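Local atomic coordinates of reticulocyte binding protein (Streptococcus agalactiae COH1, PDB entry 3FAW), a protein that probably hydrolyses the alpha-1,6-glucosidic linkages of pullulan and related glucans as a cell-wall-anchored, secreted streptococcal pullulanase. Residues Y129-S132 against G133-A137; T187-D190 against T191-I195; E402-P406 against N407-F411. All coordinates share one frame; numbering follows the deposited sequence.

Contact 1 of 3, residues Y129-S132 against G133-A137; sequences YAYS and GNLGA
Tyr131 lays its phenol ring over the backbone of Gly133, two residues further on, and this packing of a ring face against the backbone makes up most of the local contact. Gly133 N sits above the centre of the ring, 3.4 Å from its plane. Close to it, Gly133 CA comes 3.4 Å from Tyr131 CE2 and 3.5 Å from Tyr131 CZ, which brings the phenol end of the ring over the alpha carbon. The approach is this close because Gly133 has no side chain between its backbone and the ring. With CG anti to the nitrogen of its own residue (chi1 -175°), the ring of Tyr131 extends in the direction the chain is about to take, and the turn at Ser132 brings the next peptide underneath it. The edge of the ring meets a different group: Asn134 O lies near the ring plane, 3.7 Å from Tyr131 CE2.

The segment connects helix 122-129, which ends at Tyr129, to strand 136-139 of the antiparallel sheet. That sheet belongs to the carbohydrate-binding module 48, a beta-sandwich domain found ahead of the catalytic barrel in pullulanases and isoamylases. Gly136 already pairs with Ser149 through backbone hydrogen bonds.

The apolar part of the contact is smaller. Leu135 CD2 reaches Tyr131 CD2 at 4.0 Å, coming at the ring obliquely. Both side chains also rest on Trp151 of strand 146-151, and Leu135 is buried.

Polar bonding at this bend is made with partners elsewhere in the chain. Arg436 of helix 432-449 hydrogen-bonds through NH1 to both Tyr131 O and Gly133 O, so one guanidinium nitrogen holds the carbonyls on the two sides of Ser132.

Contact 2 of 3, residues T187-D190 against T191-I195; sequences TILD and TKLGI
Asp190, the first residue beyond strand 184-189, turns its carboxylate onto the chain that follows and receives the backbone N-H of Lys192. The Lys192 N to Asp190 OD1 bond is 3.1 Å long with an angle of 158° at the hydrogen. It reaches the oxygen from above the carboxylate, 42° out of its plane. Asp190 CG lies between its own backbone nitrogen and carbonyl carbon (chi1 60°), a torsion that lays OD1 beside the peptides of the next two residues. The carbonyl of Asp190 is used as well: Leu193 N donates to Asp190 O in a weak bond of 3.4 Å, and Tyr198 OH gives the same oxygen a second partner.

Lys192 covers the carboxylate with its aliphatic chain. Its CG is 3.4 Å from Asp190 OD1, and a bend at chi3 brings CE to 3.6 Å from that atom. The ammonium stays farther off, with Lys192 NZ 5.0 Å from Asp190 OD1, so any attraction between the opposite charges would act without direct contact.

Leu193 makes the apolar half of the contact. Its CD1 meets CD2 of the buried Leu189 at 3.7 Å, the two side chains crossing at a slant. Both leucines also lie against Tyr198 and against Ile162 of strand 157-164, which packs the turn against side chains of the sheet.

Thr191 continues the backbone pattern, its carbonyl accepting Gly194 N at 2.9 Å, after which Gly194 takes a positive phi. The bond from Lys192 N to the carboxylate two residues back is an Asx turn, here opening the short 3-10 segment 191-193 by which the chain leaves a sheet strand of the carbohydrate-binding module 48.

Contact 3 of 3, residues E402-P406 against N407-F411; sequences EDIEP and NYYHF
Beyond helix 399-402 the chain doubles back, bringing the CA atoms of Glu402 and Tyr409 to 7.0 Å, and Asn407 takes left-handed backbone angles just after Pro406. The bend belongs to the long connection between the third and fourth strands of the catalytic (beta/alpha)8 barrel, 385-390 and 453-456, the place where many members of the alpha-amylase family insert domain B.

Glu402 spans the bend with both carboxylate oxygens. OE1 accepts His410 ND1 at 2.9 Å, lying almost in the imidazole plane, in a His-carboxylate hydrogen bond that is rather bent at the proton (139°). OE2 takes the backbone Asn407 N at 3.1 Å, a nearly straight bond that reaches it from well above the carboxylate plane. The side chain gets there by a kink at chi2 (70°), and the carboxylate and imidazole planes end up 23° apart. With one oxygen on a ring and the other on a peptide, the carboxylate is fixed in rotation.

The remaining side-chain contacts are apolar. Ile404 CG2 approaches the edge of the Tyr409 ring, 4.3 Å from CE2, and Glu405 CB also lies against that ring. Glu405 CG touches Tyr408 CB at 4.0 Å. The polar ends of these two point to other parts of the chain: the Glu405 carboxylate goes to Ser154 and Lys125, and Tyr408 OH to Asp126 and the backbone of Met433.

Two waters fill in the bonding within the turn. One accepts His410 N at 3.0 Å and makes a weak bond to Tyr408 N. The other donates to Glu402 OE1, at 2.8 Å from it, while accepting the backbone N-H of Tyr409.

The three local bends follow one another along the chain and do not touch. Contacts 1 and 2 both reach the antiparallel sheet of the carbohydrate-binding module, with centres 21 Å apart and nearest atoms about 7 Å apart. Contact 3 lies in a loop of the catalytic domain, yet its centre is only 16 Å from that of contact 1. Helices 122-129 and 432-449 connect these two: Tyr408 packs on both, and Ala130 touches Met433. Contacts 2 and 3 are farther apart, 30 Å between centres. The side chain of Ile195 in contact 2 is about 13 Å from a bound calcium ion.

Contact 1 of 3, residues Y129-S132 against G133-A137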
loop_
_atom_site.group_PDB
_atom_site.type_symbol
_atom_site.label_atom_id
_atom_site.label_comp_id
_atom_site.label_asym_id
_atom_site.label_seq_id
_atom_site.Cartn_x
_atom_site.Cartn_y
_atom_site.Cartn_z
ATOM N N TYR A 129 -27.449 -2.408 14.580
ATOM C CA TYR A 129 -27.072 -1.051 14.162
ATOM C C TYR A 129 -26.446 -0.915 12.774
ATOM O O TYR A 129 -26.233 0.208 12.323
ATOM C CB TYR A 129 -26.123 -0.433 15.194
ATOM C CG TYR A 129 -26.567 -0.632 16.626
ATOM C CD1 TYR A 129 -27.826 -0.222 17.046
ATOM C CD2 TYR A 129 -25.723 -1.226 17.562
ATOM C CE1 TYR A 129 -28.242 -0.407 18.359
ATOM C CE2 TYR A 129 -26.125 -1.411 18.871
ATOM C CZ TYR A 129 -27.386 -1.001 19.265
ATOM O OH TYR A 129 -27.795 -1.183 20.564
ATOM N N ALA A 130 -26.155 -2.026 12.095
ATOM C CA ALA A 130 -25.583 -1.958 10.748
ATOM C C ALA A 130 -26.418 -1.008 9.891
ATOM O O ALA A 130 -27.637 -1.145 9.812
ATOM C CB ALA A 130 -25.515 -3.340 10.111
ATOM N N TYR A 131 -25.750 -0.035 9.275
ATOM C CA TYR A 131 -26.413 1.068 8.589
ATOM C C TYR A 131 -25.916 1.151 7.157
ATOM O O TYR A 131 -24.726 0.979 6.905
ATOM C CB TYR A 131 -26.119 2.371 9.337
ATOM C CG TYR A 131 -26.833 3.600 8.815
ATOM C CD1 TYR A 131 -28.218 3.705 8.878
ATOM C CD2 TYR A 131 -26.116 4.676 8.294
ATOM C CE1 TYR A 131 -28.873 4.845 8.414
ATOM C CE2 TYR A 131 -26.756 5.818 7.830
ATOM C CZ TYR A 131 -28.134 5.897 7.892
ATOM O OH TYR A 131 -28.766 7.026 7.431
ATOM N N SER A 132 -26.834 1.409 6.227
ATOM C CA SER A 132 -26.506 1.498 4.801
ATOM C C SER A 132 -26.701 2.902 4.206
ATOM O O SER A 132 -26.454 3.106 3.021
ATOM C CB SER A 132 -27.348 0.486 4.014
ATOM O OG SER A 132 -27.112 -0.836 4.467
ATOM N N GLY A 133 -27.126 3.867 5.019
ATOM C CA GLY A 133 -27.374 5.227 4.531
ATOM C C GLY A 133 -26.113 6.070 4.425
ATOM O O GLY A 133 -25.012 5.589 4.669
ATOM N N ASN A 134 -26.280 7.339 4.065
ATOM C CA ASN A 134 -25.147 8.245 3.905
ATOM C C ASN A 134 -24.491 8.583 5.243
ATOM O O ASN A 134 -25.172 8.806 6.242
ATOM C CB ASN A 134 -25.581 9.537 3.197
ATOM C CG ASN A 134 -24.402 10.408 2.790
ATOM O OD1 ASN A 134 -24.337 11.586 3.143
ATOM N ND2 ASN A 134 -23.464 9.831 2.048
ATOM N N LEU A 135 -23.162 8.605 5.248
ATOM C CA LEU A 135 -22.390 9.031 6.410
ATOM C C LEU A 135 -21.468 10.183 6.024
ATOM O O LEU A 135 -20.991 10.262 4.889
ATOM C CB LEU A 135 -21.593 7.860 6.982
ATOM C CG LEU A 135 -22.464 6.764 7.603
ATOM C CD1 LEU A 135 -21.667 5.482 7.836
ATOM C CD2 LEU A 135 -23.105 7.265 8.896
ATOM N N GLY A 136 -21.229 11.077 6.978
ATOM C CA GLY A 136 -20.399 12.263 6.752
ATOM C C GLY A 136 -21.240 13.522 6.645
ATOM O O GLY A 136 -22.446 13.505 6.936
ATOM N N ALA A 137 -20.597 14.609 6.223
ATOM C CA ALA A 137 -21.216 15.935 6.184
ATOM C C ALA A 137 -21.281 16.440 4.746
ATOM O O ALA A 137 -20.249 16.555 4.077
ATOM C CB ALA A 137 -20.420 16.909 7.044
#

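Contact 2 of 3, residues T187-D190 against T191-I195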
loop_
_atom_site.group_PDB
_atom_site.type_symbol
_atom_site.label_atom_id
_atom_site.label_comp_id
_atom_site.label_asym_id
_atom_site.label_seq_id
_atom_site.Cartn_x
_atom_site.Cartn_y
_atom_site.Cartn_z
ATOM N N THR A 187 -27.969 15.807 12.145
ATOM C CA THR A 187 -28.506 17.165 12.217
ATOM C C THR A 187 -28.408 17.871 10.865
ATOM O O THR A 187 -27.815 17.349 9.919
ATOM C CB THR A 187 -27.796 18.020 13.290
ATOM O OG1 THR A 187 -28.520 19.242 13.477
ATOM C CG2 THR A 187 -26.352 18.338 12.888
ATOM N N ILE A 188 -29.017 19.050 10.790
ATOM C CA ILE A 188 -28.884 19.940 9.641
ATOM C C ILE A 188 -28.423 21.314 10.119
ATOM O O ILE A 188 -29.122 21.976 10.894
ATOM C CB ILE A 188 -30.212 20.092 8.878
ATOM C CG1 ILE A 188 -30.637 18.753 8.270
ATOM C CG2 ILE A 188 -30.076 21.145 7.777
ATOM C CD1 ILE A 188 -31.969 18.811 7.556
ATOM N N LEU A 189 -27.246 21.734 9.660
ATOM C CA LEU A 189 -26.718 23.058 9.988
ATOM C C LEU A 189 -27.354 24.087 9.055
ATOM O O LEU A 189 -27.545 23.822 7.871
ATOM C CB LEU A 189 -25.187 23.083 9.873
ATOM C CG LEU A 189 -24.424 21.944 10.568
ATOM C CD1 LEU A 189 -22.917 22.139 10.450
ATOM C CD2 LEU A 189 -24.828 21.820 12.033
ATOM N N ASP A 190 -27.707 25.249 9.598
ATOM C CA ASP A 190 -28.388 26.289 8.822
ATOM C C ASP A 190 -28.218 27.664 9.487
ATOM O O ASP A 190 -27.261 27.867 10.229
ATOM C CB ASP A 190 -29.865 25.907 8.606
ATOM C CG ASP A 190 -30.638 25.739 9.908
ATOM O OD1 ASP A 190 -30.166 26.179 10.979
ATOM O OD2 ASP A 190 -31.740 25.163 9.851
ATOM N N THR A 191 -29.140 28.594 9.240
ATOM C CA THR A 191 -29.009 29.970 9.741
ATOM C C THR A 191 -28.979 30.089 11.266
ATOM O O THR A 191 -28.466 31.075 11.798
ATOM C CB THR A 191 -30.137 30.878 9.206
ATOM O OG1 THR A 191 -31.412 30.331 9.567
ATOM C CG2 THR A 191 -30.041 31.021 7.690
ATOM N N LYS A 192 -29.517 29.088 11.960
ATOM C CA LYS A 192 -29.634 29.114 13.424
ATOM C C LYS A 192 -28.300 29.219 14.171
ATOM O O LYS A 192 -28.270 29.664 15.318
ATOM C CB LYS A 192 -30.401 27.881 13.916
ATOM C CG LYS A 192 -31.848 27.819 13.426
ATOM C CD LYS A 192 -32.668 26.787 14.193
ATOM C CE LYS A 192 -32.278 25.361 13.837
ATOM N NZ LYS A 192 -32.885 24.379 14.780
ATOM N N LEU A 193 -27.206 28.810 13.531
ATOM C CA LEU A 193 -25.870 28.907 14.133
ATOM C C LEU A 193 -25.112 30.178 13.729
ATOM O O LEU A 193 -23.922 30.320 14.026
ATOM C CB LEU A 193 -25.044 27.664 13.791
ATOM C CG LEU A 193 -25.681 26.328 14.179
ATOM C CD1 LEU A 193 -24.798 25.156 13.738
ATOM C CD2 LEU A 193 -25.952 26.276 15.678
ATOM N N GLY A 194 -25.804 31.100 13.063
ATOM C CA GLY A 194 -25.258 32.420 12.762
ATOM C C GLY A 194 -24.220 32.456 11.653
ATOM O O GLY A 194 -23.482 33.437 11.532
ATOM N N ILE A 195 -24.169 31.397 10.844
ATOM C CA ILE A 195 -23.168 31.264 9.781
ATOM C C ILE A 195 -23.870 31.161 8.423
ATOM O O ILE A 195 -24.734 30.304 8.233
ATOM C CB ILE A 195 -22.269 30.032 10.011
ATOM C CG1 ILE A 195 -21.482 30.192 11.319
ATOM C CG2 ILE A 195 -21.307 29.840 8.843
ATOM C CD1 ILE A 195 -20.850 28.909 11.822
#

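Contact 3 of 3, residues E402-P406 against N407-F411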
loop_
_atom_site.group_PDB
_atom_site.type_symbol
_atom_site.label_atom_id
_atom_site.label_comp_id
_atom_site.label_asym_id
_atom_site.label_seq_id
_atom_site.Cartn_x
_atom_site.Cartn_y
_atom_site.Cartn_z
ATOM N N GLU A 402 -11.643 4.129 18.263
ATOM C CA GLU A 402 -12.090 3.577 19.551
ATOM C C GLU A 402 -12.874 4.601 20.370
ATOM O O GLU A 402 -13.803 4.239 21.093
ATOM C CB GLU A 402 -10.911 3.039 20.366
ATOM C CG GLU A 402 -11.303 2.075 21.499
ATOM C CD GLU A 402 -11.802 0.720 21.007
ATOM O OE1 GLU A 402 -11.704 0.432 19.796
ATOM O OE2 GLU A 402 -12.293 -0.074 21.843
ATOM N N ASP A 403 -12.504 5.874 20.254
ATOM C CA ASP A 403 -13.261 6.951 20.890
ATOM C C ASP A 403 -14.686 7.063 20.349
ATOM O O ASP A 403 -15.585 7.463 21.073
ATOM C CB ASP A 403 -12.567 8.304 20.695
ATOM C CG ASP A 403 -11.338 8.476 21.576
ATOM O OD1 ASP A 403 -11.151 7.696 22.532
ATOM O OD2 ASP A 403 -10.561 9.416 21.308
ATOM N N ILE A 404 -14.882 6.733 19.074
ATOM C CA ILE A 404 -16.181 6.925 18.424
ATOM C C ILE A 404 -17.180 5.889 18.913
ATOM O O ILE A 404 -18.286 6.226 19.331
ATOM C CB ILE A 404 -16.073 6.840 16.886
ATOM C CG1 ILE A 404 -15.107 7.909 16.356
ATOM C CG2 ILE A 404 -17.453 6.999 16.244
ATOM C CD1 ILE A 404 -14.851 7.831 14.861
ATOM N N GLU A 405 -16.777 4.624 18.840
ATOM C CA GLU A 405 -17.592 3.507 19.308
ATOM C C GLU A 405 -16.649 2.447 19.855
ATOM O O GLU A 405 -15.864 1.877 19.098
ATOM C CB GLU A 405 -18.432 2.935 18.160
ATOM C CG GLU A 405 -19.259 1.686 18.502
ATOM C CD GLU A 405 -20.321 1.919 19.572
ATOM O OE1 GLU A 405 -20.804 3.058 19.727
ATOM O OE2 GLU A 405 -20.688 0.943 20.253
ATOM N N PRO A 406 -16.709 2.184 21.171
ATOM C CA PRO A 406 -15.782 1.211 21.739
ATOM C C PRO A 406 -16.172 -0.225 21.399
ATOM O O PRO A 406 -17.341 -0.505 21.113
ATOM C CB PRO A 406 -15.885 1.465 23.246
ATOM C CG PRO A 406 -17.257 1.997 23.443
ATOM C CD PRO A 406 -17.613 2.750 22.187
ATOM N N ASN A 407 -15.186 -1.118 21.420
ATOM C CA ASN A 407 -15.422 -2.540 21.196
ATOM C C ASN A 407 -16.217 -2.795 19.911
ATOM O O ASN A 407 -17.279 -3.414 19.949
ATOM C CB ASN A 407 -16.157 -3.153 22.397
ATOM C CG ASN A 407 -15.592 -2.695 23.729
ATOM O OD1 ASN A 407 -14.514 -3.120 24.141
ATOM N ND2 ASN A 407 -16.326 -1.830 24.412
ATOM N N TYR A 408 -15.720 -2.307 18.778
ATOM C CA TYR A 408 -16.368 -2.609 17.496
ATOM C C TYR A 408 -15.460 -2.518 16.259
ATOM O O TYR A 408 -15.300 -3.499 15.531
ATOM C CB TYR A 408 -17.606 -1.726 17.257
ATOM C CG TYR A 408 -18.189 -2.030 15.901
ATOM C CD1 TYR A 408 -19.080 -3.082 15.733
ATOM C CD2 TYR A 408 -17.783 -1.318 14.773
ATOM C CE1 TYR A 408 -19.580 -3.398 14.492
ATOM C CE2 TYR A 408 -18.269 -1.627 13.528
ATOM C CZ TYR A 408 -19.170 -2.671 13.386
ATOM O OH TYR A 408 -19.663 -2.989 12.143
ATOM N N TYR A 409 -14.917 -1.332 16.008
ATOM C CA TYR A 409 -14.246 -1.028 14.733
ATOM C C TYR A 409 -13.000 -1.871 14.479
ATOM O O TYR A 409 -12.707 -2.238 13.339
ATOM C CB TYR A 409 -13.856 0.453 14.661
ATOM C CG TYR A 409 -14.947 1.379 14.162
ATOM C CD1 TYR A 409 -15.391 1.315 12.843
ATOM C CD2 TYR A 409 -15.508 2.345 14.998
ATOM C CE1 TYR A 409 -16.376 2.170 12.374
ATOM C CE2 TYR A 409 -16.494 3.206 14.536
ATOM C CZ TYR A 409 -16.921 3.114 13.223
ATOM O OH TYR A 409 -17.890 3.969 12.756
ATOM N N HIS A 410 -12.260 -2.162 15.543
ATOM C CA HIS A 410 -11.010 -2.900 15.412
ATOM C C HIS A 410 -11.234 -4.402 15.566
ATOM O O HIS A 410 -12.228 -4.835 16.159
ATOM C CB HIS A 410 -9.994 -2.416 16.448
ATOM C CG HIS A 410 -9.758 -0.937 16.418
ATOM N ND1 HIS A 410 -10.159 -0.096 17.434
ATOM C CD2 HIS A 410 -9.164 -0.149 15.489
ATOM C CE1 HIS A 410 -9.820 1.145 17.134
ATOM N NE2 HIS A 410 -9.214 1.141 15.960
ATOM N N PHE A 411 -10.312 -5.189 15.017
ATOM C CA PHE A 411 -10.215 -6.603 15.368
ATOM C C PHE A 411 -9.964 -6.667 16.873
ATOM O O PHE A 411 -9.240 -5.833 17.418
ATOM C CB PHE A 411 -9.080 -7.307 14.625
ATOM C CG PHE A 411 -9.382 -7.635 13.186
ATOM C CD1 PHE A 411 -10.552 -8.296 12.828
ATOM C CD2 PHE A 411 -8.465 -7.318 12.185
ATOM C CE1 PHE A 411 -10.816 -8.612 11.502
ATOM C CE2 PHE A 411 -8.724 -7.633 10.850
ATOM C CZ PHE A 411 -9.901 -8.284 10.510
HETATM O O HOH W 1 -12.571 -2.633 18.471
HETATM O O HOH W 2 -13.926 0.613 18.048
#